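PDB 3QFH: epidermin leader peptide processing serine protease EpiP from Staphylococcus aureus subsp. aureus, which probably cleaves the leader peptide from the precursor of the lantibiotic epidermin, acting as a subtilisin-like serine endopeptidase. Local coordinates for residues A[159-164]-A[206-211]; A[223-228]-A[268-273]; A[236-241]-A[301-306]; A[344-349]-A[363-368]. All coordinates share one frame; numbering follows the deposited sequence.

Contact 1. Residues A[159-164]-A[206-211]; sequences GTEPEE and FGSKKT. With SO4 (sulfate ion), chain O.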
# COMPACT_ATOMS: atom_id res chain seq x y z
N GLY A 159 -4.03 9.18 20.71
CA GLY A 159 -4.95 9.00 21.83
C GLY A 159 -6.30 9.71 21.72
O GLY A 159 -7.03 9.77 22.70
N THR A 160 -6.63 10.23 20.53
CA THR A 160 -7.87 10.98 20.31
C THR A 160 -9.08 10.18 19.82
O THR A 160 -10.03 10.77 19.32
CB THR A 160 -7.67 12.14 19.29
OG1 THR A 160 -7.49 11.62 17.98
CG2 THR A 160 -6.49 13.01 19.68
N GLU A 161 -9.05 8.86 19.92
CA GLU A 161 -10.21 8.04 19.53
C GLU A 161 -10.39 6.88 20.53
O GLU A 161 -9.91 5.78 20.31
CB GLU A 161 -10.18 7.62 18.03
CG GLU A 161 -8.85 7.21 17.48
CD GLU A 161 -8.83 6.94 15.93
OE1 GLU A 161 -7.74 6.62 15.40
OE2 GLU A 161 -9.88 7.05 15.24
N PRO A 162 -11.12 7.14 21.64
CA PRO A 162 -11.30 6.19 22.74
C PRO A 162 -12.04 4.89 22.38
O PRO A 162 -11.94 3.91 23.12
CB PRO A 162 -12.05 7.00 23.81
CG PRO A 162 -12.71 8.08 23.07
CD PRO A 162 -11.85 8.40 21.89
N GLU A 163 -12.76 4.88 21.26
CA GLU A 163 -13.44 3.67 20.77
C GLU A 163 -12.43 2.60 20.28
O GLU A 163 -12.76 1.42 20.19
CB GLU A 163 -14.43 4.00 19.64
CG GLU A 163 -13.86 4.80 18.45
CD GLU A 163 -13.49 6.25 18.81
OE1 GLU A 163 -13.18 7.04 17.90
OE2 GLU A 163 -13.52 6.60 20.00
N GLU A 164 -11.20 3.02 19.97
CA GLU A 164 -10.17 2.07 19.55
C GLU A 164 -9.63 1.36 20.78
O GLU A 164 -8.90 1.94 21.58
CB GLU A 164 -9.05 2.76 18.80
CG GLU A 164 -9.43 3.18 17.39
CD GLU A 164 -9.71 1.99 16.44
OE1 GLU A 164 -10.34 2.23 15.39
OE2 GLU A 164 -9.31 0.84 16.74
N PHE A 206 -5.84 2.05 10.17
CA PHE A 206 -6.68 3.23 10.31
C PHE A 206 -7.84 2.94 11.23
O PHE A 206 -8.45 1.86 11.16
CB PHE A 206 -7.30 3.68 9.00
CG PHE A 206 -6.36 4.35 8.05
CD1 PHE A 206 -6.21 5.74 8.08
CD2 PHE A 206 -5.68 3.62 7.09
CE1 PHE A 206 -5.36 6.38 7.18
CE2 PHE A 206 -4.84 4.25 6.18
CZ PHE A 206 -4.68 5.63 6.23
N GLY A 207 -8.14 3.90 12.09
CA GLY A 207 -9.34 3.86 12.90
C GLY A 207 -10.34 4.66 12.08
O GLY A 207 -10.66 4.28 10.96
N SER A 208 -10.80 5.78 12.62
CA SER A 208 -11.71 6.67 11.90
C SER A 208 -10.98 7.96 11.53
O SER A 208 -11.49 8.77 10.78
CB SER A 208 -12.90 7.01 12.79
OG SER A 208 -13.47 5.82 13.33
N LYS A 209 -9.78 8.12 12.08
CA LYS A 209 -8.98 9.31 11.89
C LYS A 209 -7.78 9.04 10.96
O LYS A 209 -7.92 8.36 9.92
CB LYS A 209 -8.50 9.80 13.27
CG LYS A 209 -9.60 10.17 14.27
CD LYS A 209 -10.09 11.62 14.13
CE LYS A 209 -10.73 11.92 12.77
NZ LYS A 209 -11.41 13.28 12.74
N LYS A 210 -6.61 9.57 11.32
CA LYS A 210 -5.41 9.40 10.52
C LYS A 210 -4.64 8.16 10.93
O LYS A 210 -4.96 7.49 11.91
CB LYS A 210 -4.52 10.65 10.65
CG LYS A 210 -5.17 11.93 10.14
CD LYS A 210 -4.27 13.15 10.31
CE LYS A 210 -4.92 14.39 9.74
NZ LYS A 210 -4.08 15.63 9.86
N THR A 211 -3.62 7.85 10.15
CA THR A 211 -2.73 6.72 10.44
C THR A 211 -1.37 7.31 10.83
O THR A 211 -1.14 8.51 10.68
CB THR A 211 -2.59 5.81 9.21
OG1 THR A 211 -1.86 4.62 9.55
CG2 THR A 211 -1.89 6.54 8.06
S SO4 O . -14.80 13.75 12.91
O1 SO4 O . -15.70 13.98 14.04
O2 SO4 O . -13.84 14.85 12.84
O3 SO4 O . -14.09 12.49 13.11
O4 SO4 O . -15.56 13.69 11.67
O HOH W 1 -7.35 6.38 12.91
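The carboxylate of Glu161 reaches over the 207-209 loop and overlaps the base of the Lys209 side chain, its OE2 lying 3.3 Å from Lys209 CG. The same oxygen takes a nearly straight hydrogen bond on its syn side from the backbone N of Ser208 (3.1 Å, 164° at the hydrogen) and a weak, bent one from Lys209 N. CG of Glu161 stands between its own backbone N and carbonyl carbon (chi1 41°), and from there the chain runs extended toward the backbone of Ser208 and Lys209. Glu161 also opens a type I beta turn that ends at Glu164, closed by the bond from Glu164 N to Glu161 O. In this subtilisin-like domain the contact joins two loops beyond the parallel sheet, one after strand 149-150 and the other after strand 200-204. Glu161 OE1 accepts from Phe157 N and from a water at 2.5 Å, which in turn accepts from Gly207 N and Lys209 N and donates to Lys210 O. Glu164 OE1 comes within 3.1 Å of Gly207 CA while forming a salt bridge with Arg204. Lys209 bends away, and its NZ donates at 2.8 Å to O3 of a sulfate probably from the crystallisation liquor.

Contact 2. Residues A[223-228]-A[268-273]; sequences AANDGN and KKKKSI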
# COMPACT_ATOMS: atom_id res chain seq x y z
N ALA A 223 3.05 -8.54 8.58
CA ALA A 223 2.67 -9.24 7.34
C ALA A 223 3.79 -10.18 6.89
O ALA A 223 3.52 -11.33 6.51
CB ALA A 223 2.35 -8.24 6.23
N ALA A 224 5.02 -9.68 6.94
CA ALA A 224 6.18 -10.47 6.57
C ALA A 224 6.38 -11.61 7.55
O ALA A 224 6.74 -12.72 7.15
CB ALA A 224 7.42 -9.59 6.49
N ASN A 225 6.17 -11.36 8.84
CA ASN A 225 6.30 -12.45 9.83
C ASN A 225 5.22 -13.50 9.69
O ASN A 225 5.43 -14.66 10.02
CB ASN A 225 6.31 -11.92 11.28
CG ASN A 225 7.62 -11.24 11.65
OD1 ASN A 225 8.64 -11.41 10.98
ND2 ASN A 225 7.60 -10.47 12.74
N ASP A 226 4.04 -13.08 9.24
CA ASP A 226 2.91 -13.99 9.03
C ASP A 226 3.03 -14.82 7.73
O ASP A 226 2.16 -15.62 7.44
CB ASP A 226 1.58 -13.23 9.04
CG ASP A 226 1.16 -12.74 10.44
OD1 ASP A 226 1.80 -13.12 11.44
OD2 ASP A 226 0.17 -11.97 10.52
N GLY A 227 4.09 -14.62 6.95
CA GLY A 227 4.32 -15.40 5.75
C GLY A 227 3.58 -14.95 4.49
O GLY A 227 3.46 -15.72 3.54
N ASN A 228 3.09 -13.72 4.49
CA ASN A 228 2.45 -13.14 3.31
C ASN A 228 3.54 -12.73 2.36
O ASN A 228 4.27 -11.79 2.63
CB ASN A 228 1.65 -11.90 3.67
CG ASN A 228 0.53 -12.19 4.60
OD1 ASN A 228 -0.49 -12.75 4.20
ND2 ASN A 228 0.68 -11.79 5.85
N LYS A 268 11.71 -7.86 2.67
CA LYS A 268 12.53 -8.47 1.61
C LYS A 268 13.37 -9.63 2.16
O LYS A 268 13.45 -10.67 1.55
CB LYS A 268 13.44 -7.44 0.97
CG LYS A 268 14.34 -7.99 -0.15
CD LYS A 268 15.43 -6.97 -0.48
CE LYS A 268 16.48 -7.52 -1.45
NZ LYS A 268 15.89 -7.85 -2.77
N LYS A 269 13.96 -9.44 3.34
CA LYS A 269 14.76 -10.49 3.97
C LYS A 269 13.88 -11.72 4.27
O LYS A 269 14.35 -12.83 4.21
CB LYS A 269 15.41 -9.97 5.26
CG LYS A 269 16.32 -11.01 5.93
CD LYS A 269 16.89 -10.51 7.26
CE LYS A 269 15.80 -10.34 8.31
NZ LYS A 269 16.36 -10.10 9.68
N LYS A 270 12.62 -11.49 4.58
CA LYS A 270 11.68 -12.57 4.86
C LYS A 270 11.07 -13.17 3.58
O LYS A 270 10.18 -14.00 3.67
CB LYS A 270 10.55 -12.09 5.77
CG LYS A 270 11.00 -11.43 7.07
CD LYS A 270 11.75 -12.36 8.00
CE LYS A 270 10.83 -13.28 8.76
NZ LYS A 270 11.61 -13.95 9.83
N LYS A 271 11.52 -12.71 2.41
CA LYS A 271 11.05 -13.21 1.12
C LYS A 271 9.64 -12.73 0.79
O LYS A 271 8.86 -13.50 0.23
CB LYS A 271 11.08 -14.75 1.05
CG LYS A 271 12.40 -15.40 1.45
CD LYS A 271 13.53 -15.01 0.54
CE LYS A 271 14.82 -15.76 0.91
NZ LYS A 271 15.93 -15.40 -0.01
N SER A 272 9.31 -11.49 1.17
CA SER A 272 8.04 -10.89 0.81
C SER A 272 8.35 -9.74 -0.13
O SER A 272 9.40 -9.10 -0.02
CB SER A 272 7.27 -10.35 2.01
OG SER A 272 6.87 -11.38 2.88
N ILE A 273 7.44 -9.52 -1.07
CA ILE A 273 7.54 -8.42 -2.02
C ILE A 273 6.59 -7.34 -1.54
O ILE A 273 5.44 -7.64 -1.16
CB ILE A 273 7.03 -8.86 -3.45
CG1 ILE A 273 7.70 -10.16 -3.91
CG2 ILE A 273 7.22 -7.74 -4.46
CD1 ILE A 273 7.10 -10.73 -5.19
O HOH W 2 7.12 -13.57 4.32
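With chi1 at -66°, Ser272 holds OG beside its own backbone N, anti to the carbonyl carbon, and the hydroxyl reaches the backbone carbonyl of Asn228; Lys270, bent at both chi2 and chi3, curls its chain back over Ala224 and toward Asn225. Ser272 OG donates to Asn228 O over 2.6 Å, approaching 35° out of the carbonyl plane. A water lies 2.6 Å from the same OG and within bonding distance of Ala224 O and Lys270 O. It can donate to only two of the three at a time, and Lys270 O, at 3.2 Å, is the farthest. Beside this polar centre, Ala224 CB meets Lys270 CB at 4.1 Å, and farther out Lys270 CE rests 3.6 Å from Asn225 OD1, an oxygen hydrogen-bonded to Tyr266. Each segment takes in the end of a helix, 213-225 or 254-269, and the turn that follows, a Schellman motif with Gly227 or Lys271 at positive phi. These are the helix-to-strand turns of neighbouring beta-alpha units in the subtilisin-like fold, leading into the parallel strands 230-233 and 273-277. Within the first turn, Asn228 ND2 donates in the carbonyl plane to Ala223 O (3.0 Å), which accepts from Asn228 N as well. The buried hydroxyl therefore donates to Asn228 O and can accept from the water, which is shared among the remaining acceptors.

Contact 3. Residues A[236-241]-A[301-306]; sequences GSYIIL and GEVKDV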
# COMPACT_ATOMS: atom_id res chain seq x y z
N GLY A 236 0.14 6.42 0.80
CA GLY A 236 1.31 7.19 0.47
C GLY A 236 1.39 8.33 1.46
O GLY A 236 0.47 8.55 2.25
N SER A 237 2.50 9.04 1.43
CA SER A 237 2.67 10.19 2.27
C SER A 237 3.89 10.93 1.78
O SER A 237 4.83 10.32 1.27
CB SER A 237 2.88 9.80 3.73
OG SER A 237 4.17 9.24 3.88
N TYR A 238 3.87 12.24 1.93
CA TYR A 238 5.00 13.03 1.56
C TYR A 238 5.70 13.29 2.86
O TYR A 238 5.13 13.85 3.80
CB TYR A 238 4.57 14.30 0.85
CG TYR A 238 3.91 14.00 -0.46
CD1 TYR A 238 4.67 13.78 -1.59
CD2 TYR A 238 2.53 13.90 -0.56
CE1 TYR A 238 4.08 13.48 -2.80
CE2 TYR A 238 1.93 13.61 -1.78
CZ TYR A 238 2.72 13.40 -2.89
OH TYR A 238 2.14 13.11 -4.11
N ILE A 239 6.95 12.84 2.92
CA ILE A 239 7.73 12.92 4.13
C ILE A 239 8.90 13.88 3.96
O ILE A 239 9.48 13.97 2.88
CB ILE A 239 8.21 11.49 4.51
CG1 ILE A 239 8.71 11.43 5.95
CG2 ILE A 239 9.26 10.98 3.51
CD1 ILE A 239 8.98 10.03 6.40
N ILE A 240 9.21 14.62 5.02
CA ILE A 240 10.33 15.54 5.04
C ILE A 240 11.52 14.87 5.71
O ILE A 240 11.38 14.29 6.79
CB ILE A 240 9.98 16.85 5.82
CG1 ILE A 240 8.77 17.55 5.20
CG2 ILE A 240 11.17 17.78 5.83
CD1 ILE A 240 8.26 18.73 5.99
N LEU A 241 12.67 14.90 5.05
CA LEU A 241 13.90 14.36 5.63
C LEU A 241 15.03 15.28 5.22
O LEU A 241 15.01 15.85 4.12
CB LEU A 241 14.19 12.93 5.20
CG LEU A 241 14.57 12.66 3.75
CD1 LEU A 241 15.16 11.26 3.62
CD2 LEU A 241 13.35 12.85 2.86
N GLY A 301 16.72 20.39 3.32
CA GLY A 301 15.31 20.30 2.98
C GLY A 301 14.95 19.46 1.76
O GLY A 301 15.24 19.85 0.64
N GLU A 302 14.34 18.30 1.98
CA GLU A 302 13.84 17.46 0.87
C GLU A 302 12.57 16.70 1.24
O GLU A 302 12.45 16.18 2.34
CB GLU A 302 14.87 16.46 0.34
CG GLU A 302 15.93 17.07 -0.59
CD GLU A 302 16.59 16.03 -1.52
OE1 GLU A 302 16.05 14.90 -1.66
OE2 GLU A 302 17.63 16.36 -2.14
N VAL A 303 11.63 16.66 0.30
CA VAL A 303 10.38 15.95 0.48
C VAL A 303 10.36 14.72 -0.43
O VAL A 303 10.77 14.80 -1.58
CB VAL A 303 9.18 16.85 0.16
CG1 VAL A 303 7.90 16.07 0.22
CG2 VAL A 303 9.14 18.03 1.13
N LYS A 304 9.89 13.59 0.08
CA LYS A 304 9.82 12.36 -0.72
C LYS A 304 8.45 11.70 -0.64
O LYS A 304 7.78 11.76 0.39
CB LYS A 304 10.88 11.35 -0.27
CG LYS A 304 12.31 11.80 -0.51
CD LYS A 304 13.28 10.62 -0.52
CE LYS A 304 13.08 9.74 -1.76
NZ LYS A 304 13.98 8.55 -1.80
N ASP A 305 8.05 11.08 -1.74
CA ASP A 305 6.79 10.35 -1.82
C ASP A 305 7.13 8.94 -1.34
O ASP A 305 7.85 8.23 -2.02
CB ASP A 305 6.29 10.36 -3.27
CG ASP A 305 4.93 9.69 -3.44
OD1 ASP A 305 4.28 9.36 -2.44
OD2 ASP A 305 4.52 9.50 -4.62
N VAL A 306 6.63 8.54 -0.16
CA VAL A 306 6.97 7.23 0.40
C VAL A 306 5.73 6.40 0.76
O VAL A 306 4.69 6.93 1.11
CB VAL A 306 7.88 7.37 1.64
CG1 VAL A 306 9.04 8.31 1.33
CG2 VAL A 306 7.12 7.85 2.85
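Strands 237-241 and 302-306 run antiparallel, their axes 4.5 Å apart at closest and inclined at 145°, with Ile239 and Lys304 a hydrogen-bonded pair, Ile239 N to Lys304 O and Lys304 N to Ile239 O both 2.9 Å. Flanking bonds run from Val306 N to Ser237 O and from Leu241 N to Glu302 O, while the return bonds at both outer pairs are weak. On one face, the Tyr238 ring leans across the Asp305 side chain, CE1 3.9 Å from Asp305 CB, with OD1 over a ring face and the ring and carboxylate planes 27° apart. Tyr238 CB meets Val303 CG1 at 3.8 Å, and Val303 turns its other methyl, CG2, to Ile240 CG1. The opposite face carries Ile239, whose CG1 lies anti to the backbone N (chi1 -165°), turning CG2 toward Val306 CG1; at 3.5 Å these methyls are tightly packed, the two side chains crossing at about a right angle. Next to them, Leu241 CD2 lies 3.7 Å from Lys304 CG. The polar ends beside the tyrosine have further partners: its hydroxyl bonds to Asp281 and Asn330, and Asp305 OD2 to Tyr335 and Asn330. The pair forms a two-stranded sheet apart from the main parallel one, its Ile239, Leu241 and Lys304 face against Tyr257 of helix 254-269 and its other face bringing Tyr238 to Leu291 of helix 288-292.

Contact 4. Residues A[344-349]-A[363-368]; sequences SFAYLN and HKENIL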
# COMPACT_ATOMS: atom_id res chain seq x y z
N SER A 344 -9.98 7.36 -14.20
CA SER A 344 -9.78 8.74 -14.60
C SER A 344 -11.03 9.56 -14.28
O SER A 344 -12.11 8.99 -14.08
CB SER A 344 -9.51 8.81 -16.12
OG SER A 344 -9.46 10.15 -16.58
N PHE A 345 -10.86 10.88 -14.23
CA PHE A 345 -11.97 11.80 -14.03
C PHE A 345 -12.03 12.79 -15.18
O PHE A 345 -12.67 13.83 -15.07
CB PHE A 345 -11.87 12.55 -12.68
CG PHE A 345 -12.07 11.65 -11.49
CD1 PHE A 345 -13.31 11.15 -11.20
CD2 PHE A 345 -11.02 11.33 -10.66
CE1 PHE A 345 -13.50 10.29 -10.11
CE2 PHE A 345 -11.20 10.50 -9.56
CZ PHE A 345 -12.45 9.98 -9.29
N ALA A 346 -11.40 12.44 -16.31
CA ALA A 346 -11.38 13.31 -17.49
C ALA A 346 -12.80 13.65 -17.95
O ALA A 346 -13.11 14.78 -18.23
CB ALA A 346 -10.59 12.69 -18.62
N TYR A 347 -13.66 12.64 -18.01
CA TYR A 347 -15.03 12.87 -18.42
C TYR A 347 -15.79 13.79 -17.49
O TYR A 347 -16.53 14.65 -17.94
CB TYR A 347 -15.80 11.57 -18.51
CG TYR A 347 -15.52 10.73 -19.72
CD1 TYR A 347 -15.47 11.30 -21.01
CD2 TYR A 347 -15.41 9.36 -19.60
CE1 TYR A 347 -15.26 10.52 -22.12
CE2 TYR A 347 -15.22 8.58 -20.70
CZ TYR A 347 -15.14 9.14 -21.95
OH TYR A 347 -14.93 8.31 -23.00
N LEU A 348 -15.61 13.58 -16.19
CA LEU A 348 -16.25 14.39 -15.17
C LEU A 348 -15.85 15.83 -15.33
O LEU A 348 -16.69 16.73 -15.36
CB LEU A 348 -15.90 13.89 -13.77
CG LEU A 348 -16.35 14.74 -12.57
CD1 LEU A 348 -17.85 14.90 -12.58
CD2 LEU A 348 -15.87 14.12 -11.26
N ASN A 349 -14.55 16.06 -15.49
CA ASN A 349 -14.04 17.41 -15.69
C ASN A 349 -14.51 18.01 -17.02
O ASN A 349 -14.70 19.22 -17.12
CB ASN A 349 -12.51 17.42 -15.61
CG ASN A 349 -11.99 17.00 -14.22
OD1 ASN A 349 -12.52 17.42 -13.20
ND2 ASN A 349 -10.95 16.18 -14.20
N HIS A 363 -19.16 5.18 -15.46
CA HIS A 363 -18.99 3.73 -15.63
C HIS A 363 -17.83 3.34 -16.56
O HIS A 363 -17.25 2.27 -16.42
CB HIS A 363 -20.30 3.11 -16.15
CG HIS A 363 -21.49 3.47 -15.32
ND1 HIS A 363 -22.19 4.65 -15.48
CD2 HIS A 363 -22.11 2.80 -14.31
CE1 HIS A 363 -23.18 4.69 -14.61
NE2 HIS A 363 -23.15 3.59 -13.89
N LYS A 364 -17.56 4.20 -17.53
CA LYS A 364 -16.50 3.98 -18.48
C LYS A 364 -15.10 4.29 -17.95
O LYS A 364 -14.15 3.60 -18.31
CB LYS A 364 -16.75 4.83 -19.74
CG LYS A 364 -17.98 4.39 -20.52
CD LYS A 364 -18.20 5.29 -21.73
CE LYS A 364 -19.42 4.86 -22.55
NZ LYS A 364 -19.71 5.81 -23.67
N GLU A 365 -14.98 5.30 -17.07
CA GLU A 365 -13.67 5.75 -16.58
C GLU A 365 -13.36 5.46 -15.10
O GLU A 365 -12.25 5.74 -14.66
CB GLU A 365 -13.47 7.25 -16.87
CG GLU A 365 -14.36 8.22 -16.05
CD GLU A 365 -14.05 9.70 -16.34
OE1 GLU A 365 -14.65 10.57 -15.68
OE2 GLU A 365 -13.21 10.01 -17.23
N ASN A 366 -14.32 4.94 -14.34
CA ASN A 366 -14.05 4.58 -12.95
C ASN A 366 -14.06 3.07 -12.78
O ASN A 366 -14.57 2.34 -13.63
CB ASN A 366 -15.00 5.25 -11.95
CG ASN A 366 -14.70 6.76 -11.75
OD1 ASN A 366 -13.80 7.33 -12.36
ND2 ASN A 366 -15.46 7.37 -10.86
N ILE A 367 -13.51 2.63 -11.66
CA ILE A 367 -13.36 1.23 -11.33
C ILE A 367 -14.48 0.72 -10.41
O ILE A 367 -14.69 1.25 -9.31
CB ILE A 367 -12.04 1.03 -10.55
CG1 ILE A 367 -10.83 1.65 -11.29
CG2 ILE A 367 -11.84 -0.45 -10.21
CD1 ILE A 367 -10.47 1.03 -12.59
N LEU A 368 -15.16 -0.32 -10.85
CA LEU A 368 -16.20 -0.93 -10.09
C LEU A 368 -15.54 -1.84 -9.07
O LEU A 368 -14.75 -2.71 -9.43
CB LEU A 368 -17.14 -1.71 -11.02
CG LEU A 368 -18.29 -2.49 -10.38
CD1 LEU A 368 -19.22 -1.59 -9.55
CD2 LEU A 368 -19.06 -3.22 -11.45
O HOH W 3 -17.36 7.07 -24.20
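The Tyr347 ring and the Glu365 carboxylate meet with their planes 38° apart, Glu365 OE2 approaching the ring obliquely at 3.3 Å from Tyr347 CD2, while Lys364 CB comes up near CE2, also obliquely. Farther along, the Phe345 ring stands almost perpendicular to the Asn366 amide, the planes 84° apart. Glu365 does most of the gripping. Its CG sits between the backbone N and carbonyl carbon (chi1 69°) and the extended chain beyond it carries the carboxylate to the start of helix 346-358. There OE2 takes Tyr347 N at 2.8 Å and OE1 takes Leu348 N at 3.2 Å, each on its syn side. The carboxylate thus accepts from two amides of the first helical turn, where the helix dipole would probably favour its negative charge, and Trp356 adds a bond to OE1. Ser344 N bonds to Glu365 O (2.8 Å), and Ser344 OG accepts from Ala346 N in an ST turn while also bonding to Glu327. Tyr347 OH and Lys364 NZ share a water. The contact closes a two-helix excursion, setting the start of helix 346-358 against the end of helix 361-365, just before strand 367-370 pairs with strand 376-379.

In the fold
From the N terminus, all eight segments belong to the subtilase family region. Contact 1 closes a loop of 41 residues, bringing together the loops after strands 149-150 and 200-204. Contact 2, closing 39 residues, opens at the end of helix 213-225, and contact 3, closing 59, opens before it closes, so the two cross: the chain runs 223-228, 236-241, 268-273, 301-306. Contact 2 ties two successive helix-to-strand turns and contact 3 pairs the strands of the separate two-stranded sheet; their centres lie about 25 Å apart. Contact 4 comes last and closes the shortest loop, 13 residues, in a helical excursion about 35 Å, centre to centre, from contact 2, across the chain's centre. None of the four touches another.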